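Long-range contacts in beta-n-acetylhexosaminidase (PDB 4AZI), which hydrolyses terminal N-acetyl-beta-D-hexosamine residues from the non-reducing ends of glycans, as a catalytic module of glycoside hydrolase family 20: residues A260-K268 with L309-L319; A297-N307 with L345-Y356. The protein carries 2 engineered substitutions. All blocks are in the same frame, centred on the assembly; numbering follows the deposited sequence.

Interaction 1 (A260-K268 with L309-L319); sequences ASPQYLASK and LASTKYPEVDL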
loop_
_atom_site.group_PDB
_atom_site.type_symbol
_atom_site.label_atom_id
_atom_site.label_comp_id
_atom_site.label_asym_id
_atom_site.label_seq_id
_atom_site.Cartn_x
_atom_site.Cartn_y
_atom_site.Cartn_z
ATOM N N ALA A 260 10.682 -16.958 -2.611
ATOM C CA ALA A 260 10.622 -17.252 -4.035
ATOM C C ALA A 260 11.280 -16.123 -4.818
ATOM O O ALA A 260 11.229 -14.959 -4.415
ATOM C CB ALA A 260 9.182 -17.451 -4.493
ATOM N N SER A 261 11.932 -16.476 -5.917
ATOM C CA SER A 261 12.514 -15.472 -6.785
ATOM C C SER A 261 11.402 -14.853 -7.624
ATOM O O SER A 261 10.349 -15.483 -7.815
ATOM C CB SER A 261 13.570 -16.099 -7.689
ATOM O OG SER A 261 12.973 -17.006 -8.594
ATOM N N PRO A 262 11.626 -13.627 -8.127
ATOM C CA PRO A 262 10.672 -13.039 -9.067
ATOM C C PRO A 262 10.567 -13.887 -10.331
ATOM O O PRO A 262 9.469 -14.019 -10.882
ATOM C CB PRO A 262 11.270 -11.661 -9.390
ATOM C CG PRO A 262 12.295 -11.412 -8.353
ATOM C CD PRO A 262 12.781 -12.744 -7.886
ATOM N N GLN A 263 11.694 -14.455 -10.776
ATOM C CA GLN A 263 11.696 -15.392 -11.912
ATOM C C GLN A 263 10.717 -16.547 -11.662
ATOM O O GLN A 263 9.880 -16.862 -12.519
ATOM C CB GLN A 263 13.095 -15.971 -12.175
ATOM C CG GLN A 263 14.135 -14.994 -12.704
ATOM C CD GLN A 263 15.093 -14.507 -11.624
ATOM O OE1 GLN A 263 14.704 -14.315 -10.474
ATOM N NE2 GLN A 263 16.357 -14.323 -11.991
ATOM N N TYR A 264 10.831 -17.177 -10.491
ATOM C CA TYR A 264 9.964 -18.299 -10.142
ATOM C C TYR A 264 8.476 -17.929 -10.101
ATOM O O TYR A 264 7.643 -18.664 -10.628
ATOM C CB TYR A 264 10.373 -18.956 -8.818
ATOM C CG TYR A 264 9.624 -20.251 -8.578
ATOM C CD1 TYR A 264 10.081 -21.448 -9.125
ATOM C CD2 TYR A 264 8.439 -20.272 -7.846
ATOM C CE1 TYR A 264 9.398 -22.636 -8.926
ATOM C CE2 TYR A 264 7.747 -21.454 -7.636
ATOM C CZ TYR A 264 8.228 -22.630 -8.188
ATOM O OH TYR A 264 7.559 -23.807 -8.000
ATOM N N LEU A 265 8.147 -16.816 -9.453
ATOM C CA LEU A 265 6.755 -16.347 -9.391
ATOM C C LEU A 265 6.190 -15.954 -10.756
ATOM O O LEU A 265 5.047 -16.283 -11.054
ATOM C CB LEU A 265 6.587 -15.213 -8.376
ATOM C CG LEU A 265 6.873 -15.548 -6.909
ATOM C CD1 LEU A 265 6.746 -14.281 -6.064
ATOM C CD2 LEU A 265 5.934 -16.632 -6.411
ATOM N N ALA A 266 6.990 -15.286 -11.590
ATOM C CA ALA A 266 6.588 -14.990 -12.973
ATOM C C ALA A 266 6.222 -16.263 -13.725
ATOM O O ALA A 266 5.216 -16.297 -14.461
ATOM C CB ALA A 266 7.685 -14.235 -13.711
ATOM N N SER A 267 7.031 -17.309 -13.510
ATOM C CA SER A 267 6.827 -18.620 -14.118
ATOM C C SER A 267 5.469 -19.230 -13.734
ATOM O O SER A 267 4.860 -19.949 -14.526
ATOM C CB SER A 267 7.998 -19.567 -13.784
ATOM O OG SER A 267 7.896 -20.129 -12.483
ATOM N N LYS A 268 4.984 -18.901 -12.537
ATOM C CA LYS A 268 3.668 -19.340 -12.054
ATOM C C LYS A 268 2.509 -18.464 -12.532
ATOM O O LYS A 268 1.367 -18.669 -12.107
ATOM C CB LYS A 268 3.649 -19.388 -10.517
ATOM C CG LYS A 268 4.480 -20.499 -9.897
ATOM C CD LYS A 268 3.822 -21.856 -10.085
ATOM C CE LYS A 268 4.656 -22.938 -9.435
ATOM N NZ LYS A 268 4.209 -24.286 -9.875
ATOM N N LEU A 309 13.136 -5.492 -10.593
ATOM C CA LEU A 309 12.647 -6.214 -9.420
ATOM C C LEU A 309 13.827 -6.573 -8.521
ATOM O O LEU A 309 14.935 -6.812 -9.012
ATOM C CB LEU A 309 11.848 -7.456 -9.825
ATOM C CG LEU A 309 10.485 -7.156 -10.465
ATOM C CD1 LEU A 309 10.052 -8.277 -11.386
ATOM C CD2 LEU A 309 9.421 -6.893 -9.413
ATOM N N ALA A 310 13.596 -6.578 -7.209
ATOM C CA ALA A 310 14.646 -6.899 -6.235
ATOM C C ALA A 310 15.243 -8.270 -6.517
ATOM O O ALA A 310 14.518 -9.191 -6.876
ATOM C CB ALA A 310 14.092 -6.838 -4.818
ATOM N N SER A 311 16.560 -8.387 -6.329
ATOM C CA SER A 311 17.343 -9.606 -6.636
ATOM C C SER A 311 17.568 -9.885 -8.131
ATOM O O SER A 311 18.067 -10.955 -8.504
ATOM C CB SER A 311 16.775 -10.857 -5.929
ATOM O OG SER A 311 15.657 -11.403 -6.619
ATOM N N THR A 312 17.206 -8.929 -8.989
ATOM C CA THR A 312 17.425 -9.072 -10.429
ATOM C C THR A 312 18.160 -7.876 -11.013
ATOM O O THR A 312 18.089 -6.759 -10.483
ATOM C CB THR A 312 16.112 -9.263 -11.234
ATOM O OG1 THR A 312 15.330 -8.061 -11.179
ATOM C CG2 THR A 312 15.301 -10.448 -10.718
ATOM N N LYS A 313 18.856 -8.125 -12.120
ATOM C CA LYS A 313 19.603 -7.097 -12.831
ATOM C C LYS A 313 18.875 -6.757 -14.137
ATOM O O LYS A 313 18.823 -7.576 -15.066
ATOM C CB LYS A 313 21.032 -7.581 -13.100
ATOM C CG LYS A 313 21.929 -6.600 -13.836
ATOM C CD LYS A 313 23.333 -7.176 -13.991
ATOM C CE LYS A 313 24.226 -6.289 -14.844
ATOM N NZ LYS A 313 24.293 -4.915 -14.276
ATOM N N TYR A 314 18.295 -5.559 -14.178
ATOM C CA TYR A 314 17.543 -5.082 -15.334
ATOM C C TYR A 314 18.493 -4.360 -16.297
ATOM O O TYR A 314 19.338 -3.586 -15.845
ATOM C CB TYR A 314 16.430 -4.137 -14.869
ATOM C CG TYR A 314 15.532 -3.620 -15.972
ATOM C CD1 TYR A 314 14.423 -4.351 -16.393
ATOM C CD2 TYR A 314 15.784 -2.385 -16.585
ATOM C CE1 TYR A 314 13.598 -3.883 -17.411
ATOM C CE2 TYR A 314 14.957 -1.902 -17.595
ATOM C CZ TYR A 314 13.867 -2.652 -18.001
ATOM O OH TYR A 314 13.048 -2.179 -19.005
ATOM N N PRO A 315 18.345 -4.580 -17.622
ATOM C CA PRO A 315 17.317 -5.344 -18.322
ATOM C C PRO A 315 17.647 -6.807 -18.624
ATOM O O PRO A 315 16.841 -7.463 -19.271
ATOM C CB PRO A 315 17.170 -4.577 -19.639
ATOM C CG PRO A 315 18.541 -4.034 -19.899
ATOM C CD PRO A 315 19.263 -3.928 -18.578
ATOM N N GLU A 316 18.796 -7.310 -18.175
ATOM C CA GLU A 316 19.148 -8.733 -18.362
ATOM C C GLU A 316 18.010 -9.668 -17.941
ATOM O O GLU A 316 17.706 -10.646 -18.628
ATOM C CB GLU A 316 20.444 -9.095 -17.618
ATOM C CG GLU A 316 20.840 -10.572 -17.703
ATOM C CD GLU A 316 21.204 -11.034 -19.110
ATOM O OE1 GLU A 316 21.790 -10.248 -19.885
ATOM O OE2 GLU A 316 20.911 -12.202 -19.449
ATOM N N VAL A 317 17.408 -9.363 -16.794
ATOM C CA VAL A 317 16.149 -9.965 -16.369
ATOM C C VAL A 317 15.103 -8.875 -16.581
ATOM O O VAL A 317 15.244 -7.745 -16.070
ATOM C CB VAL A 317 16.186 -10.411 -14.885
ATOM C CG1 VAL A 317 14.802 -10.815 -14.399
ATOM C CG2 VAL A 317 17.169 -11.560 -14.688
ATOM N N ASP A 318 14.083 -9.200 -17.371
ATOM C CA ASP A 318 13.035 -8.252 -17.716
ATOM C C ASP A 318 11.696 -8.958 -17.554
ATOM O O ASP A 318 11.280 -9.749 -18.407
ATOM C CB ASP A 318 13.238 -7.697 -19.143
ATOM C CG ASP A 318 12.203 -6.628 -19.522
ATOM O OD1 ASP A 318 11.270 -6.369 -18.727
ATOM O OD2 ASP A 318 12.319 -6.044 -20.622
ATOM N N LEU A 319 11.051 -8.673 -16.430
ATOM C CA LEU A 319 9.802 -9.303 -16.039
ATOM C C LEU A 319 8.666 -8.281 -15.999
ATOM O O LEU A 319 8.863 -7.160 -15.525
ATOM C CB LEU A 319 9.961 -9.983 -14.670
ATOM C CG LEU A 319 10.981 -11.127 -14.557
ATOM C CD1 LEU A 319 11.279 -11.473 -13.106
ATOM C CD2 LEU A 319 10.493 -12.366 -15.299
HETATM O O HOH W 1 18.531 -12.742 -10.512
HETATM O O HOH W 2 16.398 -13.514 -8.053
#
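Pro262 and Ala266, one helical turn apart, meet Leu319, and Pro262 also faces the type II turn Leu309-Thr312. The contact belongs to the outer wall of a TIM barrel: the short helix 262-267, with Ser261 as its N-cap (OG accepting from Tyr264 N), links parallel strands 246-249 and 271-282. The segment 309-319 is the loop leading to strand 321-329. Traced from CB, the Pro262 ring has a different nearest neighbour at each carbon. CB touches Leu319 CD1 at 3.7 Å, with Leu309 CD1 a little farther off. CG lies 3.5 Å from the carbonyl oxygen Ala310 O, and CD approaches Ser311 OG at 3.4 Å. The ring thus passes from leucine methyls to polar atoms of the turn, which is closed by Thr312 N bonding to Leu309 O (3.1 Å). Leu319 spans the helix face with its two branches, CD1 on Pro262 and CD2 on Ala266 CB, the latter at 3.7 Å. Beside Pro262, Gln263 is exposed and starts out along the interface; a bend at chi2 (101°) swings its amide over to the loop. There NE2 rests against Val317 CG2, the two side chains crossing at about a right angle, while OE1 lies near Thr312 CG2. The direct contacts of 260-268 with 309-319 are therefore van der Waals, and polar links run through two waters. One water donates to both Gln263 OE1 and Ser311 OG; the other accepts from Gln263 NE2 at 3.1 Å and donates to Ser311 O at 2.7 Å.

Interaction 2 (A297-N307 with L345-Y356); sequences AIENTGKTPFN and LMTAFADHNKDY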
loop_
_atom_site.group_PDB
_atom_site.type_symbol
_atom_site.label_atom_id
_atom_site.label_comp_id
_atom_site.label_asym_id
_atom_site.label_seq_id
_atom_site.Cartn_x
_atom_site.Cartn_y
_atom_site.Cartn_z
ATOM N N ALA A 297 18.139 5.810 0.198
ATOM C CA ALA A 297 16.847 5.744 -0.492
ATOM C C ALA A 297 16.831 6.725 -1.660
ATOM O O ALA A 297 16.456 6.369 -2.785
ATOM C CB ALA A 297 15.702 6.033 0.469
ATOM N N ILE A 298 17.247 7.956 -1.385
ATOM C CA ILE A 298 17.344 8.996 -2.408
ATOM C C ILE A 298 18.297 8.610 -3.543
ATOM O O ILE A 298 17.958 8.797 -4.721
ATOM C CB ILE A 298 17.693 10.372 -1.793
ATOM C CG1 ILE A 298 16.487 10.884 -1.000
ATOM C CG2 ILE A 298 18.091 11.362 -2.886
ATOM C CD1 ILE A 298 16.752 12.088 -0.115
ATOM N N GLU A 299 19.473 8.086 -3.184
ATOM C CA GLU A 299 20.444 7.576 -4.157
ATOM C C GLU A 299 19.789 6.525 -5.048
ATOM O O GLU A 299 19.839 6.628 -6.274
ATOM C CB GLU A 299 21.679 6.975 -3.458
ATOM C CG GLU A 299 22.807 6.579 -4.407
ATOM C CD GLU A 299 23.884 5.728 -3.744
ATOM O OE1 GLU A 299 23.714 5.351 -2.566
ATOM O OE2 GLU A 299 24.902 5.424 -4.405
ATOM N N ASN A 300 19.145 5.543 -4.419
ATOM C CA ASN A 300 18.553 4.398 -5.136
ATOM C C ASN A 300 17.414 4.732 -6.103
ATOM O O ASN A 300 17.162 3.966 -7.041
ATOM C CB ASN A 300 18.095 3.303 -4.161
ATOM C CG ASN A 300 19.248 2.644 -3.427
ATOM O OD1 ASN A 300 19.084 2.193 -2.295
ATOM N ND2 ASN A 300 20.407 2.558 -4.072
ATOM N N THR A 301 16.721 5.848 -5.883
ATOM C CA THR A 301 15.698 6.293 -6.840
ATOM C C THR A 301 16.291 6.534 -8.226
ATOM O O THR A 301 15.581 6.454 -9.228
ATOM C CB THR A 301 14.943 7.565 -6.400
ATOM O OG1 THR A 301 15.855 8.672 -6.295
ATOM C CG2 THR A 301 14.213 7.343 -5.082
ATOM N N GLY A 302 17.586 6.832 -8.269
ATOM C CA GLY A 302 18.325 6.945 -9.520
ATOM C C GLY A 302 19.049 5.668 -9.906
ATOM O O GLY A 302 19.022 5.270 -11.066
ATOM N N LYS A 303 19.676 5.027 -8.923
ATOM C CA LYS A 303 20.568 3.878 -9.142
ATOM C C LYS A 303 19.861 2.578 -9.524
ATOM O O LYS A 303 20.366 1.815 -10.343
ATOM C CB LYS A 303 21.428 3.646 -7.893
ATOM C CG LYS A 303 22.850 3.187 -8.173
ATOM C CD LYS A 303 23.774 3.614 -7.035
ATOM C CE LYS A 303 25.228 3.630 -7.480
ATOM N N THR A 304 18.708 2.314 -8.914
ATOM C CA THR A 304 17.910 1.134 -9.244
ATOM C C THR A 304 16.928 1.504 -10.350
ATOM O O THR A 304 16.189 2.466 -10.193
ATOM C CB THR A 304 17.115 0.646 -8.021
ATOM O OG1 THR A 304 18.011 0.443 -6.924
ATOM C CG2 THR A 304 16.375 -0.663 -8.334
ATOM N N PRO A 305 16.911 0.743 -11.472
ATOM C CA PRO A 305 15.950 1.079 -12.525
ATOM C C PRO A 305 14.484 0.900 -12.107
ATOM O O PRO A 305 14.169 0.070 -11.241
ATOM C CB PRO A 305 16.331 0.131 -13.666
ATOM C CG PRO A 305 17.781 -0.162 -13.440
ATOM C CD PRO A 305 17.913 -0.235 -11.940
ATOM N N PHE A 306 13.610 1.702 -12.711
ATOM C CA PHE A 306 12.175 1.738 -12.393
ATOM C C PHE A 306 11.561 0.351 -12.516
ATOM O O PHE A 306 10.720 -0.038 -11.706
ATOM C CB PHE A 306 11.464 2.714 -13.347
ATOM C CG PHE A 306 9.973 2.823 -13.137
ATOM C CD1 PHE A 306 9.450 3.737 -12.238
ATOM C CD2 PHE A 306 9.090 2.033 -13.878
ATOM C CE1 PHE A 306 8.073 3.858 -12.061
ATOM C CE2 PHE A 306 7.716 2.145 -13.702
ATOM C CZ PHE A 306 7.208 3.064 -12.796
ATOM N N ASN A 307 11.980 -0.379 -13.540
ATOM C CA ASN A 307 11.458 -1.712 -13.799
ATOM C C ASN A 307 12.227 -2.839 -13.100
ATOM O O ASN A 307 11.870 -4.012 -13.253
ATOM C CB ASN A 307 11.394 -1.976 -15.315
ATOM C CG ASN A 307 10.251 -1.232 -15.999
ATOM O OD1 ASN A 307 9.199 -0.993 -15.405
ATOM N ND2 ASN A 307 10.453 -0.874 -17.268
ATOM N N LEU A 345 12.171 12.611 -1.406
ATOM C CA LEU A 345 12.273 11.235 -1.883
ATOM C C LEU A 345 11.333 10.994 -3.069
ATOM O O LEU A 345 11.752 10.453 -4.095
ATOM C CB LEU A 345 12.001 10.247 -0.739
ATOM C CG LEU A 345 12.245 8.751 -0.952
ATOM C CD1 LEU A 345 13.620 8.460 -1.533
ATOM C CD2 LEU A 345 12.060 8.006 0.363
ATOM N N MET A 346 10.076 11.422 -2.925
ATOM C CA MET A 346 9.096 11.345 -4.002
ATOM C C MET A 346 9.541 12.084 -5.258
ATOM O O MET A 346 9.395 11.564 -6.356
ATOM C CB MET A 346 7.742 11.892 -3.549
ATOM C CG MET A 346 7.017 11.005 -2.557
ATOM S SD MET A 346 5.552 11.811 -1.907
ATOM C CE MET A 346 4.464 11.732 -3.331
ATOM N N THR A 347 10.069 13.297 -5.084
ATOM C CA THR A 347 10.506 14.132 -6.204
ATOM C C THR A 347 11.675 13.487 -6.958
ATOM O O THR A 347 11.675 13.451 -8.192
ATOM C CB THR A 347 10.885 15.554 -5.725
ATOM O OG1 THR A 347 9.761 16.145 -5.060
ATOM C CG2 THR A 347 11.303 16.442 -6.891
ATOM N N ALA A 348 12.646 12.965 -6.210
ATOM C CA ALA A 348 13.802 12.272 -6.788
ATOM C C ALA A 348 13.406 11.083 -7.678
ATOM O O ALA A 348 13.914 10.943 -8.792
ATOM C CB ALA A 348 14.754 11.827 -5.689
ATOM N N PHE A 349 12.492 10.247 -7.186
ATOM C CA PHE A 349 11.970 9.098 -7.951
ATOM C C PHE A 349 11.259 9.560 -9.236
ATOM O O PHE A 349 11.451 8.975 -10.300
ATOM C CB PHE A 349 11.041 8.249 -7.070
ATOM C CG PHE A 349 10.746 6.867 -7.615
ATOM C CD1 PHE A 349 11.748 6.089 -8.201
ATOM C CD2 PHE A 349 9.465 6.327 -7.503
ATOM C CE1 PHE A 349 11.466 4.813 -8.688
ATOM C CE2 PHE A 349 9.179 5.053 -7.987
ATOM C CZ PHE A 349 10.183 4.295 -8.575
ATOM N N ALA A 350 10.455 10.619 -9.134
ATOM C CA ALA A 350 9.781 11.177 -10.308
ATOM C C ALA A 350 10.789 11.777 -11.293
ATOM O O ALA A 350 10.695 11.542 -12.499
ATOM C CB ALA A 350 8.742 12.210 -9.897
ATOM N N ASP A 351 11.757 12.533 -10.770
ATOM C CA ASP A 351 12.769 13.194 -11.608
ATOM C C ASP A 351 13.683 12.234 -12.361
ATOM O O ASP A 351 14.093 12.518 -13.488
ATOM C CB ASP A 351 13.597 14.190 -10.791
ATOM C CG ASP A 351 12.877 15.505 -10.576
ATOM O OD1 ASP A 351 11.852 15.747 -11.252
ATOM O OD2 ASP A 351 13.327 16.302 -9.733
ATOM N N HIS A 352 14.001 11.105 -11.740
ATOM C CA HIS A 352 14.830 10.087 -12.379
ATOM C C HIS A 352 14.079 9.278 -13.403
ATOM O O HIS A 352 14.688 8.558 -14.191
ATOM C CB HIS A 352 15.455 9.166 -11.333
ATOM C CG HIS A 352 16.648 9.765 -10.629
ATOM N ND1 HIS A 352 17.747 10.187 -11.289
ATOM C CD2 HIS A 352 16.894 9.984 -9.277
ATOM C CE1 HIS A 352 18.644 10.662 -10.405
ATOM N NE2 HIS A 352 18.121 10.538 -9.175
ATOM N N ASN A 353 12.751 9.385 -13.402
ATOM C CA ASN A 353 11.899 8.567 -14.276
ATOM C C ASN A 353 10.819 9.382 -14.992
ATOM O O ASN A 353 9.637 9.016 -14.965
ATOM C CB ASN A 353 11.240 7.452 -13.461
ATOM C CG ASN A 353 12.228 6.407 -12.999
ATOM O OD1 ASN A 353 12.725 5.622 -13.799
ATOM N ND2 ASN A 353 12.493 6.371 -11.698
ATOM N N LYS A 354 11.232 10.468 -15.646
ATOM C CA LYS A 354 10.292 11.438 -16.228
ATOM C C LYS A 354 9.381 10.872 -17.326
ATOM O O LYS A 354 8.288 11.387 -17.539
ATOM C CB LYS A 354 11.031 12.673 -16.737
ATOM C CG LYS A 354 11.554 13.586 -15.637
ATOM C CD LYS A 354 12.211 14.819 -16.240
ATOM C CE LYS A 354 12.767 15.737 -15.167
ATOM N NZ LYS A 354 14.076 15.243 -14.655
ATOM N N ASP A 355 9.841 9.826 -18.011
ATOM C CA ASP A 355 9.042 9.106 -19.011
ATOM C C ASP A 355 7.831 8.380 -18.420
ATOM O O ASP A 355 6.829 8.176 -19.105
ATOM C CB ASP A 355 9.909 8.101 -19.783
ATOM C CG ASP A 355 10.995 7.462 -18.918
ATOM O OD1 ASP A 355 11.493 8.119 -17.973
ATOM O OD2 ASP A 355 11.366 6.304 -19.197
ATOM N N TYR A 356 7.931 7.988 -17.153
ATOM C CA TYR A 356 6.867 7.233 -16.496
ATOM C C TYR A 356 5.863 8.104 -15.753
ATOM O O TYR A 356 4.695 7.745 -15.636
ATOM C CB TYR A 356 7.460 6.186 -15.548
ATOM C CG TYR A 356 8.102 5.029 -16.281
ATOM C CD1 TYR A 356 7.340 3.948 -16.721
ATOM C CD2 TYR A 356 9.470 5.023 -16.545
ATOM C CE1 TYR A 356 7.925 2.896 -17.400
ATOM C CE2 TYR A 356 10.064 3.971 -17.221
ATOM C CZ TYR A 356 9.285 2.917 -17.640
ATOM O OH TYR A 356 9.876 1.881 -18.313
HETATM O O HOH W 3 18.917 10.838 -6.454
HETATM O O HOH W 4 14.652 4.698 -10.840
HETATM O O HOH W 5 14.696 3.988 -14.507
#
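Thr301 is a knob in a hole formed by Leu345, Ala348, Phe349 and His352, where two helices lie side by side. Segments 297-303 and 345-352 run nearly parallel (13°), with axes 8.4 Å apart at closest approach, as expected of successive helices around a TIM barrel. Thr301 CG2 meets Leu345 CD1 at 3.8 Å, while OG1 rests on Ala348 CB, donates back to Ile298 O and comes to the edge of the His352 ring. That ring lies flat over the backbone, with Gly302 CA 3.4 Å from its centroid and 13° off the ring normal, a CH-pi contact. In the ring plane, a water met by His352 NE2 donates to Ile298 O. Toward and beyond the C-terminal ends of the helices the packing becomes aromatic. Phe306, with CG anti to the backbone N (179°), places its ring face-to-face on Tyr356, centroids 4.1 Å apart. The Phe349 ring is also roughly parallel to Phe306 but slid aside, at 5.8 Å between centroids, and its CZ comes nearest Phe306 CD1. Asn353 stands by the cluster: its ND2 donates to Phe349 O (3.1 Å) within the amide plane and also to a water that bridges Thr301 O and Thr304 O, while a further water, donating to OD1, accepts from Phe306 N. These bonds fix the amide rotation. Inward, Leu345 packs on Tyr281, Leu326 and Ile328 of strands 271-282 and 321-329, and Phe349 meets Trp279; on another side Met346 packs on Ala34 and Leu37 of helix 24-37.

In the fold
Both contacts lie in the outer layer of the same TIM barrel and share strand 271-282; interaction 1 also packs on 246-249, interaction 2 on 321-329. Their segments alternate along the chain. Interaction 2 is the larger, burying 645 Å² against 300 Å², and seven of its twelve touching residues are buried, against two of nine in interaction 1. It joins two neighbouring barrel helices through a knob and an aromatic cluster, whereas interaction 1 sets a short helix against an irregular loop through proline, alanine and leucine carbons, with an exposed glutamine at the margin. Each uses bridging waters. Segment 297-307 runs on through one residue into 309-319, and the contacts touch where Tyr314 CD2 packs on Pro305 CB at 3.9 Å.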